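Local coordinates for protein probable zinc protease (PDB 4NNZ) that probably acts as a metallopeptidase of the M16 family, serving as one subunit of a heterodimeric zinc protease, at residues Q32-I37 and I374-S379; A186-T191 and R217-A222; V240-P245 and A418-V423. All coordinates share one frame; numbering follows the deposited sequence.

In the fold
Contacts 1 and 2 touch each other, their centres about 12 Å apart, because strands 28-35 and 190-196 are neighbours in one six-stranded mixed sheet. Both are partly buried. Contact 1 lays an indole on a helix that comes late in the chain, with no hydrogen bond across; contact 2, at the start of the neighbouring strand, uses a side-chain amide to hold the main chain of a loop. Contact 3 belongs to the other, five-stranded sheet, with its centre about 36 Å from that of contact 1 and on the opposite side of the chain's centre. It is a surface contact, where backbone bonds and proline packing replace the buried indole of contact 1 and the amide bonds of contact 2.

Contact 1 (Q32-I37 and I374-S379); sequences QLWYRI and IGQLES
The side chain of Trp34 lies flat against Gly375 and the start of the next residue on helix 367-379. CB points to the helix, near Ser379, whose hydroxyl is doubtfully placed. With CG anti to the carbonyl carbon (chi1 -67°), the indole turns one face to the helix. Gly375 CA sits over the five-membered ring in a CH-pi contact, 3.5 Å from its centroid; having no side chain, glycine lets the helix backbone come this near. At the ring fusion Trp34 CD2 meets Gly375 C at 3.5 Å; farther out, CZ3 lies 3.6 Å from Gln376 N. The outer atom CH2 of Trp34 reaches Gln376 CG at 4.1 Å. On the pyrrole side Trp34 NE1 gives its hydrogen to a lone pair of Gln32 OE1 (2.9 Å, 145°), close to the ring plane, which fixes the indole's rotation and satisfies its buried N-H. Two residues on, away from the indole, Arg36 lays its CG against Ser379 O (3.6 Å), while its NH1 bonds to Asn188 O. A helix from late in the chain thus lies nearly parallel (16°, segment axes 8.6 Å apart) on a strand of this M16 protein's N-terminal mixed sheet, approaching closely at its glycine.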
loop_
_atom_site.group_PDB
_atom_site.type_symbol
_atom_site.label_atom_id
_atom_site.label_comp_id
_atom_site.label_asym_id
_atom_site.label_seq_id
_atom_site.Cartn_x
_atom_site.Cartn_y
_atom_site.Cartn_z
ATOM N N GLN A 32 -8.851 -30.569 -2.718
ATOM C CA GLN A 32 -8.164 -29.294 -2.816
ATOM C C GLN A 32 -7.774 -28.746 -1.482
ATOM O O GLN A 32 -8.540 -28.872 -0.568
ATOM C CB GLN A 32 -9.045 -28.278 -3.461
ATOM C CG GLN A 32 -9.998 -28.810 -4.463
ATOM C CD GLN A 32 -10.489 -27.721 -5.348
ATOM O OE1 GLN A 32 -10.551 -26.596 -4.950
ATOM N NE2 GLN A 32 -10.818 -28.056 -6.554
ATOM N N LEU A 33 -6.616 -28.103 -1.343
ATOM C CA LEU A 33 -6.474 -27.511 -0.014
ATOM C C LEU A 33 -6.391 -25.996 -0.032
ATOM O O LEU A 33 -5.547 -25.491 -0.683
ATOM C CB LEU A 33 -5.291 -28.098 0.704
ATOM C CG LEU A 33 -5.053 -27.714 2.148
ATOM C CD1 LEU A 33 -6.341 -27.478 2.878
ATOM C CD2 LEU A 33 -4.294 -28.790 2.853
ATOM N N TRP A 34 -7.248 -25.267 0.682
ATOM C CA TRP A 34 -7.257 -23.824 0.551
ATOM C C TRP A 34 -6.794 -23.153 1.810
ATOM O O TRP A 34 -7.377 -23.310 2.833
ATOM C CB TRP A 34 -8.665 -23.350 0.264
ATOM C CG TRP A 34 -9.175 -23.767 -1.030
ATOM C CD1 TRP A 34 -9.478 -25.004 -1.400
ATOM C CD2 TRP A 34 -9.428 -22.943 -2.151
ATOM N NE1 TRP A 34 -9.900 -25.025 -2.660
ATOM C CE2 TRP A 34 -9.876 -23.762 -3.155
ATOM C CE3 TRP A 34 -9.308 -21.589 -2.401
ATOM C CZ2 TRP A 34 -10.214 -23.287 -4.378
ATOM C CZ3 TRP A 34 -9.631 -21.125 -3.598
ATOM C CH2 TRP A 34 -10.076 -21.960 -4.585
ATOM N N TYR A 35 -5.743 -22.369 1.710
ATOM C CA TYR A 35 -5.198 -21.666 2.835
ATOM C C TYR A 35 -5.582 -20.224 2.715
ATOM O O TYR A 35 -5.529 -19.682 1.665
ATOM C CB TYR A 35 -3.700 -21.736 2.822
ATOM C CG TYR A 35 -3.085 -23.046 3.191
ATOM C CD1 TYR A 35 -2.914 -23.416 4.501
ATOM C CD2 TYR A 35 -2.625 -23.893 2.223
ATOM C CE1 TYR A 35 -2.330 -24.608 4.825
ATOM C CE2 TYR A 35 -2.038 -25.079 2.540
ATOM C CZ TYR A 35 -1.892 -25.430 3.843
ATOM O OH TYR A 35 -1.307 -26.616 4.112
ATOM N N ARG A 36 -5.976 -19.594 3.798
ATOM C CA ARG A 36 -6.342 -18.208 3.744
ATOM C C ARG A 36 -5.164 -17.282 3.914
ATOM O O ARG A 36 -5.044 -16.590 4.882
ATOM C CB ARG A 36 -7.386 -17.926 4.785
ATOM C CG ARG A 36 -8.643 -18.701 4.604
ATOM C CD ARG A 36 -9.531 -18.521 5.796
ATOM N NE ARG A 36 -9.888 -19.793 6.368
ATOM C CZ ARG A 36 -9.702 -20.112 7.629
ATOM N NH1 ARG A 36 -9.157 -19.258 8.459
ATOM N NH2 ARG A 36 -10.060 -21.285 8.056
ATOM N N ILE A 37 -4.283 -17.288 2.956
ATOM C CA ILE A 37 -3.222 -16.361 2.965
ATOM C C ILE A 37 -3.047 -15.909 1.531
ATOM O O ILE A 37 -3.346 -16.624 0.631
ATOM C CB ILE A 37 -1.982 -16.969 3.621
ATOM C CG1 ILE A 37 -0.871 -15.951 3.700
ATOM C CG2 ILE A 37 -1.575 -18.227 2.927
ATOM C CD1 ILE A 37 -1.270 -14.696 4.393
ATOM N N ILE A 374 -16.466 -24.062 -3.500
ATOM C CA ILE A 374 -16.525 -24.256 -2.094
ATOM C C ILE A 374 -15.308 -23.658 -1.418
ATOM O O ILE A 374 -15.410 -23.087 -0.379
ATOM C CB ILE A 374 -16.674 -25.746 -1.761
ATOM C CG1 ILE A 374 -18.037 -26.250 -2.198
ATOM C CG2 ILE A 374 -16.495 -25.994 -0.288
ATOM C CD1 ILE A 374 -18.122 -27.741 -2.322
ATOM N N GLY A 375 -14.155 -23.776 -2.031
ATOM C CA GLY A 375 -12.929 -23.331 -1.419
ATOM C C GLY A 375 -12.710 -21.850 -1.498
ATOM O O GLY A 375 -12.199 -21.238 -0.616
ATOM N N GLN A 376 -13.105 -21.281 -2.596
ATOM C CA GLN A 376 -13.016 -19.875 -2.792
ATOM C C GLN A 376 -13.763 -19.122 -1.715
ATOM O O GLN A 376 -13.235 -18.263 -1.084
ATOM C CB GLN A 376 -13.655 -19.565 -4.117
ATOM C CG GLN A 376 -12.754 -18.879 -5.078
ATOM C CD GLN A 376 -13.212 -17.486 -5.301
ATOM O OE1 GLN A 376 -13.487 -16.770 -4.348
ATOM N NE2 GLN A 376 -13.303 -17.079 -6.557
ATOM N N LEU A 377 -15.022 -19.452 -1.558
ATOM C CA LEU A 377 -15.972 -18.734 -0.771
ATOM C C LEU A 377 -15.556 -18.876 0.653
ATOM O O LEU A 377 -15.573 -17.941 1.395
ATOM C CB LEU A 377 -17.345 -19.342 -0.925
ATOM C CG LEU A 377 -18.068 -19.108 -2.228
ATOM C CD1 LEU A 377 -19.232 -20.046 -2.392
ATOM C CD2 LEU A 377 -18.489 -17.688 -2.380
ATOM N N GLU A 378 -15.187 -20.077 1.017
ATOM C CA GLU A 378 -14.729 -20.388 2.333
ATOM C C GLU A 378 -13.416 -19.724 2.741
ATOM O O GLU A 378 -13.154 -19.537 3.890
ATOM C CB GLU A 378 -14.701 -21.891 2.529
ATOM C CG GLU A 378 -15.232 -22.354 3.863
ATOM C CD GLU A 378 -16.727 -22.476 3.911
ATOM O OE1 GLU A 378 -17.330 -22.924 2.947
ATOM O OE2 GLU A 378 -17.304 -22.144 4.935
ATOM N N SER A 379 -12.586 -19.401 1.784
ATOM C CA SER A 379 -11.354 -18.737 2.074
ATOM C C SER A 379 -11.561 -17.255 2.246
ATOM O O SER A 379 -10.694 -16.548 2.661
ATOM C CB SER A 379 -10.364 -19.017 0.971
ATOM O OG SER A 379 -10.602 -20.296 0.487
#

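Contact 2 (A186-T191 and R217-A222)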
loop_
_atom_site.group_PDB
_atom_site.type_symbol
_atom_site.label_atom_id
_atom_site.label_comp_id
_atom_site.label_asym_id
_atom_site.label_seq_id
_atom_site.Cartn_x
_atom_site.Cartn_y
_atom_site.Cartn_z
ATOM N N ALA A 186 -1.512 -23.024 8.568
ATOM C CA ALA A 186 -1.915 -23.718 9.731
ATOM C C ALA A 186 -3.304 -24.262 9.541
ATOM O O ALA A 186 -4.083 -23.717 8.803
ATOM C CB ALA A 186 -1.861 -22.802 10.911
ATOM N N PRO A 187 -3.645 -25.303 10.287
ATOM C CA PRO A 187 -4.891 -26.030 10.122
ATOM C C PRO A 187 -6.070 -25.156 10.342
ATOM O O PRO A 187 -7.052 -25.300 9.685
ATOM C CB PRO A 187 -4.815 -27.068 11.210
ATOM C CG PRO A 187 -3.377 -27.161 11.574
ATOM C CD PRO A 187 -2.602 -26.192 10.770
ATOM N N ASN A 188 -5.942 -24.214 11.240
ATOM C CA ASN A 188 -7.021 -23.327 11.528
ATOM C C ASN A 188 -7.053 -22.178 10.555
ATOM O O ASN A 188 -7.883 -21.319 10.646
ATOM C CB ASN A 188 -6.981 -22.857 12.962
ATOM C CG ASN A 188 -5.620 -22.396 13.396
ATOM O OD1 ASN A 188 -4.686 -23.156 13.426
ATOM N ND2 ASN A 188 -5.525 -21.151 13.764
ATOM N N ASN A 189 -6.132 -22.178 9.612
ATOM C CA ASN A 189 -6.180 -21.251 8.510
ATOM C C ASN A 189 -6.529 -21.895 7.203
ATOM O O ASN A 189 -6.356 -21.313 6.190
ATOM C CB ASN A 189 -4.876 -20.502 8.380
ATOM C CG ASN A 189 -5.048 -19.167 7.740
ATOM O OD1 ASN A 189 -6.057 -18.539 7.894
ATOM N ND2 ASN A 189 -4.076 -18.745 7.005
ATOM N N ALA A 190 -7.009 -23.110 7.235
ATOM C CA ALA A 190 -7.144 -23.881 6.032
ATOM C C ALA A 190 -8.457 -24.599 5.863
ATOM O O ALA A 190 -9.138 -24.874 6.801
ATOM C CB ALA A 190 -5.999 -24.850 5.926
ATOM N N THR A 191 -8.817 -24.869 4.628
ATOM C CA THR A 191 -9.993 -25.665 4.333
ATOM C C THR A 191 -9.684 -26.809 3.408
ATOM O O THR A 191 -9.086 -26.613 2.420
ATOM C CB THR A 191 -11.099 -24.858 3.684
ATOM O OG1 THR A 191 -11.388 -23.743 4.489
ATOM C CG2 THR A 191 -12.298 -25.637 3.652
ATOM N N ARG A 217 -2.262 -23.385 15.590
ATOM C CA ARG A 217 -1.255 -22.372 15.790
ATOM C C ARG A 217 -1.939 -21.037 15.839
ATOM O O ARG A 217 -2.821 -20.818 15.072
ATOM C CB ARG A 217 -0.285 -22.337 14.619
ATOM C CG ARG A 217 0.468 -23.608 14.317
ATOM C CD ARG A 217 1.770 -23.337 13.580
ATOM N NE ARG A 217 1.643 -23.389 12.130
ATOM C CZ ARG A 217 1.392 -24.493 11.435
ATOM N NH1 ARG A 217 0.171 -25.002 11.444
ATOM N NH2 ARG A 217 2.355 -25.088 10.732
ATOM N N GLN A 218 -1.518 -20.141 16.723
ATOM C CA GLN A 218 -2.080 -18.819 16.780
ATOM C C GLN A 218 -1.741 -18.069 15.529
ATOM O O GLN A 218 -0.663 -18.171 15.007
ATOM C CB GLN A 218 -1.568 -18.065 17.984
ATOM C CG GLN A 218 -2.109 -16.665 18.093
ATOM C CD GLN A 218 -3.380 -16.606 18.875
ATOM O OE1 GLN A 218 -4.335 -15.987 18.464
ATOM N NE2 GLN A 218 -3.395 -17.250 20.009
ATOM N N LEU A 219 -2.690 -17.313 15.050
ATOM C CA LEU A 219 -2.552 -16.710 13.785
ATOM C C LEU A 219 -2.292 -15.277 14.004
ATOM O O LEU A 219 -2.612 -14.742 15.020
ATOM C CB LEU A 219 -3.828 -16.870 12.993
ATOM C CG LEU A 219 -3.820 -17.790 11.809
ATOM C CD1 LEU A 219 -3.041 -19.024 12.135
ATOM C CD2 LEU A 219 -5.235 -18.158 11.468
ATOM N N PRO A 220 -1.765 -14.619 13.004
ATOM C CA PRO A 220 -1.672 -13.179 13.032
ATOM C C PRO A 220 -3.022 -12.592 12.787
ATOM O O PRO A 220 -3.925 -13.298 12.427
ATOM C CB PRO A 220 -0.753 -12.882 11.887
ATOM C CG PRO A 220 0.111 -14.054 11.823
ATOM C CD PRO A 220 -0.776 -15.195 12.100
ATOM N N PRO A 221 -3.196 -11.333 13.072
ATOM C CA PRO A 221 -4.479 -10.704 12.848
ATOM C C PRO A 221 -4.726 -10.569 11.381
ATOM O O PRO A 221 -3.833 -10.267 10.644
ATOM C CB PRO A 221 -4.316 -9.343 13.480
ATOM C CG PRO A 221 -2.919 -9.264 13.943
ATOM C CD PRO A 221 -2.149 -10.368 13.375
ATOM N N ALA A 222 -5.942 -10.832 10.961
ATOM C CA ALA A 222 -6.285 -10.685 9.575
ATOM C C ALA A 222 -7.462 -9.765 9.395
ATOM O O ALA A 222 -8.507 -10.014 9.909
ATOM C CB ALA A 222 -6.599 -12.042 8.996
#
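Asn188 and Arg217 are joined by a pair of hydrogen bonds in which one side-chain amide serves both polar backbone atoms of a single residue. Asn188 ND2 donates to Arg217 O (3.0 Å, 157°), an acceptor that lies close to the plane of the amide. In return Arg217 N donates to Asn188 OD1 at 3.3 Å; this bond is longer but almost straight (170°), its donor tilted out of the carbonyl plane. A chi1 of 47° swings the amide of Asn188 across to the loop. Asparagine suits the place because its short amide carries a donor and an acceptor side by side, much as a peptide does.

Van der Waals packing adds to this, the methyls of Leu219 lying against an alanine methyl and both asparagine amides. Leu219 CD1 meets Ala186 CB at 4.1 Å and Asn188 ND2 at 3.7 Å. Leu219 CD2 rests by Asn189 OD1 at 3.7 Å, while ND2 of that asparagine bonds to Trp184 O.

A third kind of contact is made by the long chain of Arg217, which bends at chi3 so that its guanidinium meets Ala186 and Pro187. Ala186 N lies over one face; Arg217 NH1 is 3.0 Å from Ala186 CB, with Pro187 CD at the guanidinium edge and nearly as close.

Farther along the loop, Pro221 packs on Asp176 of the second subunit, another copy of this protein. No salt bridge joins the two segments: the contact relies on neutral amide-to-backbone bonds and close packing, while the arginine's NE donates to the Glu182 carbonyl in the last turn of helix 174-184.

Contact 3 (V240-P245 and A418-V423)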
loop_
_atom_site.group_PDB
_atom_site.type_symbol
_atom_site.label_atom_id
_atom_site.label_comp_id
_atom_site.label_asym_id
_atom_site.label_seq_id
_atom_site.Cartn_x
_atom_site.Cartn_y
_atom_site.Cartn_z
ATOM N N VAL A 240 3.659 2.172 -23.009
ATOM C CA VAL A 240 4.142 0.826 -22.963
ATOM C C VAL A 240 4.367 0.315 -24.340
ATOM O O VAL A 240 3.991 0.919 -25.301
ATOM C CB VAL A 240 3.163 -0.090 -22.287
ATOM C CG1 VAL A 240 3.242 0.107 -20.811
ATOM C CG2 VAL A 240 1.781 0.186 -22.781
ATOM N N ARG A 241 5.011 -0.816 -24.413
ATOM C CA ARG A 241 5.351 -1.394 -25.663
ATOM C C ARG A 241 4.162 -2.157 -26.173
ATOM O O ARG A 241 4.112 -3.336 -26.109
ATOM C CB ARG A 241 6.528 -2.308 -25.464
ATOM C CG ARG A 241 7.786 -1.749 -26.047
ATOM C CD ARG A 241 8.854 -1.401 -25.045
ATOM N NE ARG A 241 10.136 -1.331 -25.735
ATOM C CZ ARG A 241 10.906 -0.248 -25.841
ATOM N NH1 ARG A 241 10.560 0.897 -25.276
ATOM N NH2 ARG A 241 12.044 -0.323 -26.508
ATOM N N THR A 242 3.177 -1.440 -26.651
ATOM C CA THR A 242 1.978 -2.060 -27.121
ATOM C C THR A 242 1.698 -1.444 -28.469
ATOM O O THR A 242 2.254 -0.433 -28.782
ATOM C CB THR A 242 0.804 -1.819 -26.166
ATOM O OG1 THR A 242 -0.413 -2.148 -26.830
ATOM C CG2 THR A 242 0.736 -0.391 -25.754
ATOM N N GLN A 243 0.886 -2.078 -29.284
ATOM C CA GLN A 243 0.554 -1.494 -30.547
ATOM C C GLN A 243 -0.773 -0.836 -30.531
ATOM O O GLN A 243 -1.050 -0.007 -31.348
ATOM C CB GLN A 243 0.577 -2.548 -31.631
ATOM C CG GLN A 243 1.446 -2.150 -32.793
ATOM C CD GLN A 243 2.772 -1.607 -32.341
ATOM O OE1 GLN A 243 3.025 -0.407 -32.373
ATOM N NE2 GLN A 243 3.620 -2.491 -31.896
ATOM N N LEU A 244 -1.608 -1.222 -29.598
ATOM C CA LEU A 244 -2.941 -0.673 -29.535
ATOM C C LEU A 244 -3.260 0.130 -28.283
ATOM O O LEU A 244 -3.217 -0.355 -27.177
ATOM C CB LEU A 244 -3.950 -1.794 -29.699
ATOM C CG LEU A 244 -4.167 -2.292 -31.119
ATOM C CD1 LEU A 244 -5.407 -3.139 -31.193
ATOM C CD2 LEU A 244 -4.284 -1.142 -32.082
ATOM N N PRO A 245 -3.667 1.355 -28.464
ATOM C CA PRO A 245 -4.084 2.193 -27.352
ATOM C C PRO A 245 -5.322 1.655 -26.691
ATOM O O PRO A 245 -6.164 1.165 -27.375
ATOM C CB PRO A 245 -4.420 3.492 -28.030
ATOM C CG PRO A 245 -3.560 3.513 -29.213
ATOM C CD PRO A 245 -3.424 2.118 -29.678
ATOM N N ALA A 418 -7.204 4.610 -16.555
ATOM C CA ALA A 418 -5.872 4.605 -17.105
ATOM C C ALA A 418 -5.800 4.516 -18.610
ATOM O O ALA A 418 -6.441 3.711 -19.175
ATOM C CB ALA A 418 -5.079 3.491 -16.497
ATOM N N GLN A 419 -4.970 5.328 -19.239
ATOM C CA GLN A 419 -4.746 5.249 -20.659
ATOM C C GLN A 419 -3.464 4.513 -20.890
ATOM O O GLN A 419 -2.455 4.870 -20.365
ATOM C CB GLN A 419 -4.664 6.638 -21.275
ATOM C CG GLN A 419 -5.812 7.533 -20.875
ATOM C CD GLN A 419 -6.022 8.753 -21.737
ATOM O OE1 GLN A 419 -5.109 9.358 -22.233
ATOM N NE2 GLN A 419 -7.251 9.133 -21.876
ATOM N N VAL A 420 -3.525 3.454 -21.660
ATOM C CA VAL A 420 -2.335 2.735 -21.956
ATOM C C VAL A 420 -1.961 3.025 -23.367
ATOM O O VAL A 420 -2.669 2.701 -24.259
ATOM C CB VAL A 420 -2.547 1.248 -21.804
ATOM C CG1 VAL A 420 -1.241 0.525 -21.901
ATOM C CG2 VAL A 420 -3.227 0.944 -20.503
ATOM N N LEU A 421 -0.842 3.671 -23.548
ATOM C CA LEU A 421 -0.500 4.150 -24.840
ATOM C C LEU A 421 0.738 3.568 -25.403
ATOM O O LEU A 421 1.642 3.231 -24.709
ATOM C CB LEU A 421 -0.381 5.652 -24.830
ATOM C CG LEU A 421 -1.680 6.367 -24.584
ATOM C CD1 LEU A 421 -1.383 7.812 -24.335
ATOM C CD2 LEU A 421 -2.576 6.236 -25.769
ATOM N N PRO A 422 0.792 3.506 -26.713
ATOM C CA PRO A 422 1.958 2.996 -27.403
ATOM C C PRO A 422 3.062 3.974 -27.404
ATOM O O PRO A 422 2.817 5.115 -27.606
ATOM C CB PRO A 422 1.470 2.825 -28.823
ATOM C CG PRO A 422 0.184 3.505 -28.902
ATOM C CD PRO A 422 -0.395 3.433 -27.557
ATOM N N VAL A 423 4.273 3.518 -27.197
ATOM C CA VAL A 423 5.415 4.373 -27.343
ATOM C C VAL A 423 6.251 4.013 -28.566
ATOM O O VAL A 423 5.746 3.855 -29.671
ATOM C CB VAL A 423 6.300 4.336 -26.105
ATOM C CG1 VAL A 423 6.802 2.952 -25.838
ATOM C CG2 VAL A 423 7.466 5.256 -26.301
#
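Val240 O takes two N-H donors and a CA-H. Across the contact it accepts from Val423 N at 3.2 Å, the donor tilted from the carbonyl plane. Within its own segment Thr242 N gives it a weak bond that closes an inverse gamma turn centred on Arg241. Pro422 CA adds a CA-H...O contact to Val240 O at 3.6 Å. The nitrogen of the same valine is held by a shorter bond, Val240 N to Leu421 O at 2.8 Å, which is nearly straight (166°) and runs almost in line with the C=O bond. Proline suits position 422 because both strand bonds here belong to its neighbours, Leu421 O and Val423 N, so the pairing with Val240 does not need an N-H at this position.

These bonds form a parallel bridge between Val240 and Pro422 at the C-terminal ends of the edge strand 233-240 and its neighbour 415-422 in a five-stranded mixed sheet. The chain's last strand, 415-422, lies between strands 233-240 and 246-253, so residues 240-245 must pass over its end to join the two. On one face Val240 and Val420 lie toward helix 140-152, touching Pro140 and Ala144.

The crossing loop is shaped by an ST turn: OG1 of Thr242, opposite the backbone N at chi1 165°, accepts from Leu244 N at 3.2 Å. Past this turn, the side chains of Pro245 and Pro422 cross at about a right angle, CG of Pro245 lying 3.6 Å from CD of Pro422. CB of Pro245 also meets the CD2 branch of Leu421 at 4.0 Å. Pro245 CA makes a CA-H...O contact with Val420 O at 3.4 Å.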